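Local coordinates for protein NADPH-flavin oxidoreductase (Vibrio parahaemolyticus serotype O3:K6, PDB 5UU6) that probably uses NADPH to reduce flavins or nitro compounds through a bound flavin mononucleotide, at residues 57-65 and 72-80. Numbering follows the deposited sequence.
Sequences IEKRSQLAK and YVESAAEFL. With FMN (flavin mononucleotide), chain E.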
ATOM      1  N   ILE A  57       5.234 -14.308 -23.569  1.00 35.02           N
ATOM      2  CA  ILE A  57       3.819 -14.648 -23.689  1.00 32.01           C
ATOM      3  C   ILE A  57       3.499 -16.013 -23.056  1.00 30.12           C
ATOM      4  O   ILE A  57       2.386 -16.219 -22.558  1.00 24.61           O
ATOM      5  CB  ILE A  57       3.377 -14.569 -25.164  1.00 40.50           C
ATOM      6  CG1 ILE A  57       4.146 -15.548 -26.029  1.00 47.36           C
ATOM      7  CG2 ILE A  57       3.619 -13.160 -25.742  1.00 40.85           C
ATOM      8  CD1 ILE A  57       3.882 -15.321 -27.527  1.00 53.41           C
ATOM      9  N   GLU A  58       4.434 -16.965 -23.066  1.00 25.38           N
ATOM     10  CA  GLU A  58       4.165 -18.230 -22.373  1.00 31.86           C
ATOM     11  C   GLU A  58       4.041 -18.029 -20.859  1.00 29.98           C
ATOM     12  O   GLU A  58       3.186 -18.648 -20.212  1.00 29.44           O
ATOM     13  CB  GLU A  58       5.252 -19.255 -22.685  1.00 30.10           C
ATOM     14  N   LYS A  59       4.906 -17.197 -20.263  1.00 28.97           N
ATOM     15  CA  LYS A  59       4.757 -16.896 -18.837  1.00 28.69           C
ATOM     16  C   LYS A  59       3.469 -16.133 -18.574  1.00 22.49           C
ATOM     17  O   LYS A  59       2.805 -16.352 -17.561  1.00 25.62           O
ATOM     18  CB  LYS A  59       5.955 -16.103 -18.315  1.00 27.20           C
ATOM     19  CG  LYS A  59       7.271 -16.855 -18.324  1.00 31.59           C
ATOM     20  CD  LYS A  59       8.313 -16.014 -17.609  1.00 28.74           C
ATOM     21  CE  LYS A  59       9.477 -16.830 -17.129  1.00 34.62           C
ATOM     22  NZ  LYS A  59      10.075 -16.210 -15.928  1.00 38.25           N
ATOM     23  N   ARG A  60       3.115 -15.211 -19.462  1.00 25.76           N
ATOM     24  CA  ARG A  60       1.832 -14.537 -19.350  1.00 19.78           C
ATOM     25  C   ARG A  60       0.688 -15.544 -19.311  1.00 20.15           C
ATOM     26  O   ARG A  60      -0.208 -15.448 -18.466  1.00 19.31           O
ATOM     27  CB  ARG A  60       1.677 -13.553 -20.522  1.00 20.39           C
ATOM     28  CG  ARG A  60       0.827 -12.355 -20.181  1.00 29.24           C
ATOM     29  CD  ARG A  60       1.458 -11.404 -19.132  1.00 22.82           C
ATOM     30  NE  ARG A  60       2.065 -10.230 -19.789  1.00 20.05           N
ATOM     31  CZ  ARG A  60       1.379  -9.316 -20.476  1.00 23.78           C
ATOM     32  NH1 ARG A  60       0.051  -9.395 -20.579  1.00 18.36           N
ATOM     33  NH2 ARG A  60       2.023  -8.302 -21.040  1.00 25.54           N
ATOM     34  N   SER A  61       0.728 -16.546 -20.192  1.00 21.54           N
ATOM     35  CA  SER A  61      -0.290 -17.593 -20.184  1.00 22.11           C
ATOM     36  C   SER A  61      -0.314 -18.332 -18.854  1.00 21.44           C
ATOM     37  O   SER A  61      -1.379 -18.561 -18.272  1.00 25.84           O
ATOM     38  CB  SER A  61      -0.025 -18.591 -21.314  1.00 23.85           C
ATOM     39  OG  SER A  61      -1.193 -19.319 -21.529  1.00 39.47           O
ATOM     40  N   GLN A  62       0.860 -18.753 -18.386  0.53 21.43           N
ATOM     41  CA  GLN A  62       0.952 -19.458 -17.112  0.53 20.93           C
ATOM     42  C   GLN A  62       0.414 -18.599 -15.980  0.53 20.18           C
ATOM     43  O   GLN A  62      -0.368 -19.069 -15.143  0.53 19.12           O
ATOM     44  CB  GLN A  62       2.402 -19.853 -16.845  0.53 21.24           C
ATOM     45  CG  GLN A  62       2.835 -21.074 -17.637  0.53 27.62           C
ATOM     46  CD  GLN A  62       2.122 -22.331 -17.159  0.53 28.53           C
ATOM     47  OE1 GLN A  62       2.473 -22.900 -16.119  0.53 28.77           O
ATOM     48  NE2 GLN A  62       1.102 -22.761 -17.909  0.53 24.16           N
ATOM     49  N   LEU A  63       0.802 -17.320 -15.959  1.00 18.60           N
ATOM     50  CA  LEU A  63       0.369 -16.435 -14.879  1.00 23.03           C
ATOM     51  C   LEU A  63      -1.133 -16.254 -14.924  1.00 22.82           C
ATOM     52  O   LEU A  63      -1.800 -16.184 -13.880  1.00 21.51           O
ATOM     53  CB  LEU A  63       1.086 -15.087 -14.982  1.00 17.38           C
ATOM     54  CG  LEU A  63       2.566 -15.144 -14.555  1.00 22.00           C
ATOM     55  CD1 LEU A  63       3.330 -13.935 -15.014  1.00 16.44           C
ATOM     56  CD2 LEU A  63       2.707 -15.308 -13.026  1.00 20.54           C
ATOM     57  N   ALA A  64      -1.685 -16.180 -16.135  1.00 19.03           N
ATOM     58  CA  ALA A  64      -3.126 -16.096 -16.266  1.00 21.28           C
ATOM     59  C   ALA A  64      -3.785 -17.276 -15.569  1.00 24.07           C
ATOM     60  O   ALA A  64      -4.751 -17.110 -14.814  1.00 25.83           O
ATOM     61  CB  ALA A  64      -3.507 -16.047 -17.754  1.00 19.95           C
ATOM     62  N   LYS A  65      -3.274 -18.487 -15.831  1.00 25.49           N
ATOM     63  CA  LYS A  65      -3.808 -19.684 -15.191  1.00 26.06           C
ATOM     64  C   LYS A  65      -3.684 -19.602 -13.672  1.00 28.04           C
ATOM     65  O   LYS A  65      -4.667 -19.817 -12.952  1.00 22.29           O
ATOM     66  CB  LYS A  65      -3.098 -20.932 -15.732  1.00 26.21           C
ATOM     67  CG  LYS A  65      -3.420 -22.199 -14.973  1.00 33.13           C
ATOM     68  CD  LYS A  65      -3.005 -23.471 -15.751  1.00 37.15           C
ATOM     69  N   TYR A  72      -7.480 -11.469 -18.623  1.00 21.64           N
ATOM     70  CA  TYR A  72      -6.900 -10.157 -18.870  1.00 17.89           C
ATOM     71  C   TYR A  72      -5.456 -10.098 -18.407  1.00 26.34           C
ATOM     72  O   TYR A  72      -4.710  -9.216 -18.841  1.00 25.46           O
ATOM     73  CB  TYR A  72      -7.744  -9.046 -18.207  1.00 20.48           C
ATOM     74  CG  TYR A  72      -8.485  -9.442 -16.947  1.00 19.69           C
ATOM     75  CD1 TYR A  72      -9.730 -10.078 -17.030  1.00 24.02           C
ATOM     76  CD2 TYR A  72      -7.964  -9.167 -15.678  1.00 22.05           C
ATOM     77  CE1 TYR A  72     -10.401 -10.483 -15.897  1.00 21.64           C
ATOM     78  CE2 TYR A  72      -8.656  -9.534 -14.525  1.00 17.22           C
ATOM     79  CZ  TYR A  72      -9.877 -10.177 -14.652  1.00 23.94           C
ATOM     80  OH  TYR A  72     -10.547 -10.568 -13.523  1.00 24.85           O
ATOM     81  N   VAL A  73      -5.026 -11.049 -17.577  1.00 22.19           N
ATOM     82  CA  VAL A  73      -3.600 -11.147 -17.312  1.00 25.18           C
ATOM     83  C   VAL A  73      -2.839 -11.315 -18.624  1.00 30.24           C
ATOM     84  O   VAL A  73      -1.773 -10.713 -18.834  1.00 29.92           O
ATOM     85  CB  VAL A  73      -3.316 -12.299 -16.333  1.00 20.15           C
ATOM     86  CG1 VAL A  73      -1.830 -12.537 -16.257  1.00 17.23           C
ATOM     87  CG2 VAL A  73      -3.903 -11.997 -14.931  1.00 20.20           C
ATOM     88  N   GLU A  74      -3.402 -12.115 -19.543  1.00 27.47           N
ATOM     89  CA  GLU A  74      -2.739 -12.452 -20.798  1.00 31.61           C
ATOM     90  C   GLU A  74      -2.962 -11.368 -21.850  1.00 32.27           C
ATOM     91  O   GLU A  74      -2.052 -11.046 -22.622  1.00 38.58           O
ATOM     92  CB  GLU A  74      -3.240 -13.829 -21.269  1.00 33.47           C
ATOM     93  CG  GLU A  74      -2.552 -14.390 -22.489  1.00 43.07           C
ATOM     94  CD  GLU A  74      -2.787 -15.901 -22.684  1.00 45.21           C
ATOM     95  OE1 GLU A  74      -3.653 -16.485 -21.987  1.00 43.65           O
ATOM     96  OE2 GLU A  74      -2.085 -16.497 -23.536  1.00 46.31           O
ATOM     97  N   SER A  75      -4.136 -10.759 -21.862  1.00 27.10           N
ATOM     98  CA  SER A  75      -4.454  -9.763 -22.861  1.00 30.82           C
ATOM     99  C   SER A  75      -3.995  -8.354 -22.488  1.00 26.20           C
ATOM    100  O   SER A  75      -3.961  -7.492 -23.366  1.00 22.75           O
ATOM    101  CB  SER A  75      -5.965  -9.757 -23.126  1.00 34.24           C
ATOM    102  OG  SER A  75      -6.647  -9.137 -22.051  1.00 41.28           O
ATOM    103  N   ALA A  76      -3.599  -8.084 -21.249  1.00 23.30           N
ATOM    104  CA  ALA A  76      -3.161  -6.720 -20.956  1.00 20.59           C
ATOM    105  C   ALA A  76      -1.898  -6.369 -21.733  1.00 26.92           C
ATOM    106  O   ALA A  76      -1.046  -7.225 -22.004  1.00 26.43           O
ATOM    107  CB  ALA A  76      -2.891  -6.528 -19.469  1.00 20.63           C
ATOM    108  N   ALA A  77      -1.775  -5.076 -22.059  1.00 19.69           N
ATOM    109  CA  ALA A  77      -0.576  -4.583 -22.720  1.00 24.93           C
ATOM    110  C   ALA A  77       0.659  -4.847 -21.874  1.00 25.10           C
ATOM    111  O   ALA A  77       1.686  -5.307 -22.389  1.00 22.01           O
ATOM    112  CB  ALA A  77      -0.719  -3.087 -23.014  1.00 19.20           C
ATOM    113  N   GLU A  78       0.585  -4.569 -20.569  1.00 19.56           N
ATOM    114  CA  GLU A  78       1.702  -4.845 -19.687  1.00 16.55           C
ATOM    115  C   GLU A  78       1.193  -5.509 -18.417  1.00 17.54           C
ATOM    116  O   GLU A  78       0.053  -5.289 -17.990  1.00 20.08           O
ATOM    117  CB  GLU A  78       2.519  -3.575 -19.398  1.00 30.19           C
ATOM    118  CG  GLU A  78       3.074  -2.958 -20.703  1.00 31.92           C
ATOM    119  CD  GLU A  78       4.462  -3.480 -21.021  1.00 35.30           C
ATOM    120  OE1 GLU A  78       4.919  -3.303 -22.172  1.00 40.30           O
ATOM    121  OE2 GLU A  78       5.094  -4.077 -20.120  1.00 31.27           O
ATOM    122  N   PHE A  79       2.041  -6.362 -17.845  1.00 18.05           N
ATOM    123  CA  PHE A  79       1.726  -7.068 -16.619  1.00 14.65           C
ATOM    124  C   PHE A  79       2.913  -6.975 -15.680  1.00 16.94           C
ATOM    125  O   PHE A  79       4.011  -7.458 -15.999  1.00 16.42           O
ATOM    126  CB  PHE A  79       1.371  -8.540 -16.872  1.00 16.23           C
ATOM    127  CG  PHE A  79       0.890  -9.254 -15.626  1.00 16.56           C
ATOM    128  CD1 PHE A  79      -0.288  -8.855 -15.017  1.00 16.72           C
ATOM    129  CD2 PHE A  79       1.616 -10.268 -15.060  1.00 17.65           C
ATOM    130  CE1 PHE A  79      -0.763  -9.481 -13.881  1.00 16.72           C
ATOM    131  CE2 PHE A  79       1.149 -10.916 -13.923  1.00 20.40           C
ATOM    132  CZ  PHE A  79      -0.045 -10.517 -13.337  1.00 15.66           C
ATOM    133  N   LEU A  80       2.669  -6.390 -14.510  1.00 13.13           N
ATOM    134  CA  LEU A  80       3.691  -6.079 -13.533  1.00 16.85           C
ATOM    135  C   LEU A  80       3.402  -6.945 -12.315  1.00 15.80           C
ATOM    136  O   LEU A  80       2.238  -7.079 -11.925  1.00 19.90           O
ATOM    137  CB  LEU A  80       3.637  -4.590 -13.168  1.00 12.18           C
ATOM    138  CG  LEU A  80       3.821  -3.535 -14.288  1.00 15.29           C
ATOM    139  CD1 LEU A  80       4.041  -2.182 -13.591  1.00 17.73           C
ATOM    140  CD2 LEU A  80       4.992  -3.867 -15.178  1.00 13.99           C
TER
HETATM  141  N1  FMN E 301      -9.705  -7.698  -9.402  1.00 23.98           N
HETATM  142  C2  FMN E 301      -9.790  -8.859 -10.153  1.00 26.96           C
HETATM  143  O2  FMN E 301     -10.642  -8.927 -11.045  1.00 23.59           O
HETATM  144  N3  FMN E 301      -8.930  -9.924  -9.919  1.00 19.83           N
HETATM  145  C4  FMN E 301      -7.962  -9.839  -8.925  1.00 20.85           C
HETATM  146  O4  FMN E 301      -7.187 -10.794  -8.716  1.00 17.56           O
HETATM  147  C4A FMN E 301      -7.889  -8.669  -8.142  1.00 24.55           C
HETATM  148  N5  FMN E 301      -6.954  -8.528  -7.127  1.00 21.98           N
HETATM  149  C5A FMN E 301      -6.834  -7.367  -6.396  1.00 14.85           C
HETATM  150  C6  FMN E 301      -5.854  -7.248  -5.415  1.00 18.96           C
HETATM  151  C7  FMN E 301      -5.760  -6.052  -4.691  1.00 13.37           C
HETATM  152  C7M FMN E 301      -4.713  -5.880  -3.612  1.00 15.46           C
HETATM  153  C8  FMN E 301      -6.626  -5.005  -4.929  1.00 16.56           C
HETATM  154  C8M FMN E 301      -6.516  -3.731  -4.108  1.00 10.47           C
HETATM  155  C9  FMN E 301      -7.622  -5.113  -5.914  1.00 18.11           C
HETATM  156  C9A FMN E 301      -7.721  -6.306  -6.643  1.00 18.56           C
HETATM  157  N10 FMN E 301      -8.673  -6.442  -7.650  1.00 20.56           N
HETATM  158  C10 FMN E 301      -8.749  -7.603  -8.402  1.00 24.22           C
HETATM  159  C1' FMN E 301      -9.624  -5.338  -7.991  1.00 18.63           C
HETATM  160  C2' FMN E 301     -10.810  -5.342  -7.020  1.00 17.04           C
HETATM  161  O2' FMN E 301     -11.684  -6.400  -7.358  1.00 22.04           O
HETATM  162  C3' FMN E 301     -11.469  -3.970  -7.120  1.00 21.02           C
HETATM  163  O3' FMN E 301     -10.617  -2.957  -6.602  1.00 16.84           O
HETATM  164  C4' FMN E 301     -12.878  -3.839  -6.560  1.00 23.77           C
HETATM  165  O4' FMN E 301     -13.589  -5.040  -6.584  1.00 29.30           O
HETATM  166  C5' FMN E 301     -13.544  -3.200  -7.722  1.00 31.18           C
HETATM  167  O5' FMN E 301     -13.718  -1.862  -7.478  1.00 27.48           O
HETATM  168  P   FMN E 301     -13.067  -0.780  -8.473  1.00 26.67           P
HETATM  169  O1P FMN E 301     -13.644  -0.813  -9.881  1.00 34.60           O
HETATM  170  O2P FMN E 301     -13.513   0.521  -7.861  1.00 21.90           O
HETATM  171  O3P FMN E 301     -11.549  -0.902  -8.504  1.00 30.46           O
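Beside the flavin pocket of this nitroreductase fold, which the contact reaches through Tyr72, helix 57-65 grips the turn joining helix 72-75 to strand 78-80, mainly through Arg60. The Arg60 chain, bent at chi2 (67°) and chi3, carries CD between Val73 O and Phe79 CB and delivers the guanidinium to a row of backbone carbonyls. NH1 binds two of them: Ala76 O at 2.8 Å, nearly straight and in the guanidinium plane, and Val73 O, also at 2.8 Å but 19° out of that plane. NH2 adds weak bonds to Ala76 O and Ala77 O, while NE turns to Val54 O. One guanidinium face carries CB of Phe79, 3.4 Å from NE and offset toward the rim. The rest of the contact is largely apolar. CG1 of Val73 sits over the centre of the Phe79 ring and lies 3.6 Å from Ala64 N; CB of Val73 meets CB of Ala64 at 4.0 Å, and Leu63 CD1 approaches Phe79 CE2 at 3.9 Å. The extended Glu74 chain runs beside Ser61, its carboxylate OE2 staying 3.6 Å from Ser61 OG. Tyr72, on the same helix, brings its OH within 3.0 Å of FMN O2. One buried guanidinium thus gathers two main-chain oxygens firmly and a third weakly where the chain leaves the helix for the strand, tying the backbone beside a flavin-contacting tyrosine to helix 57-65.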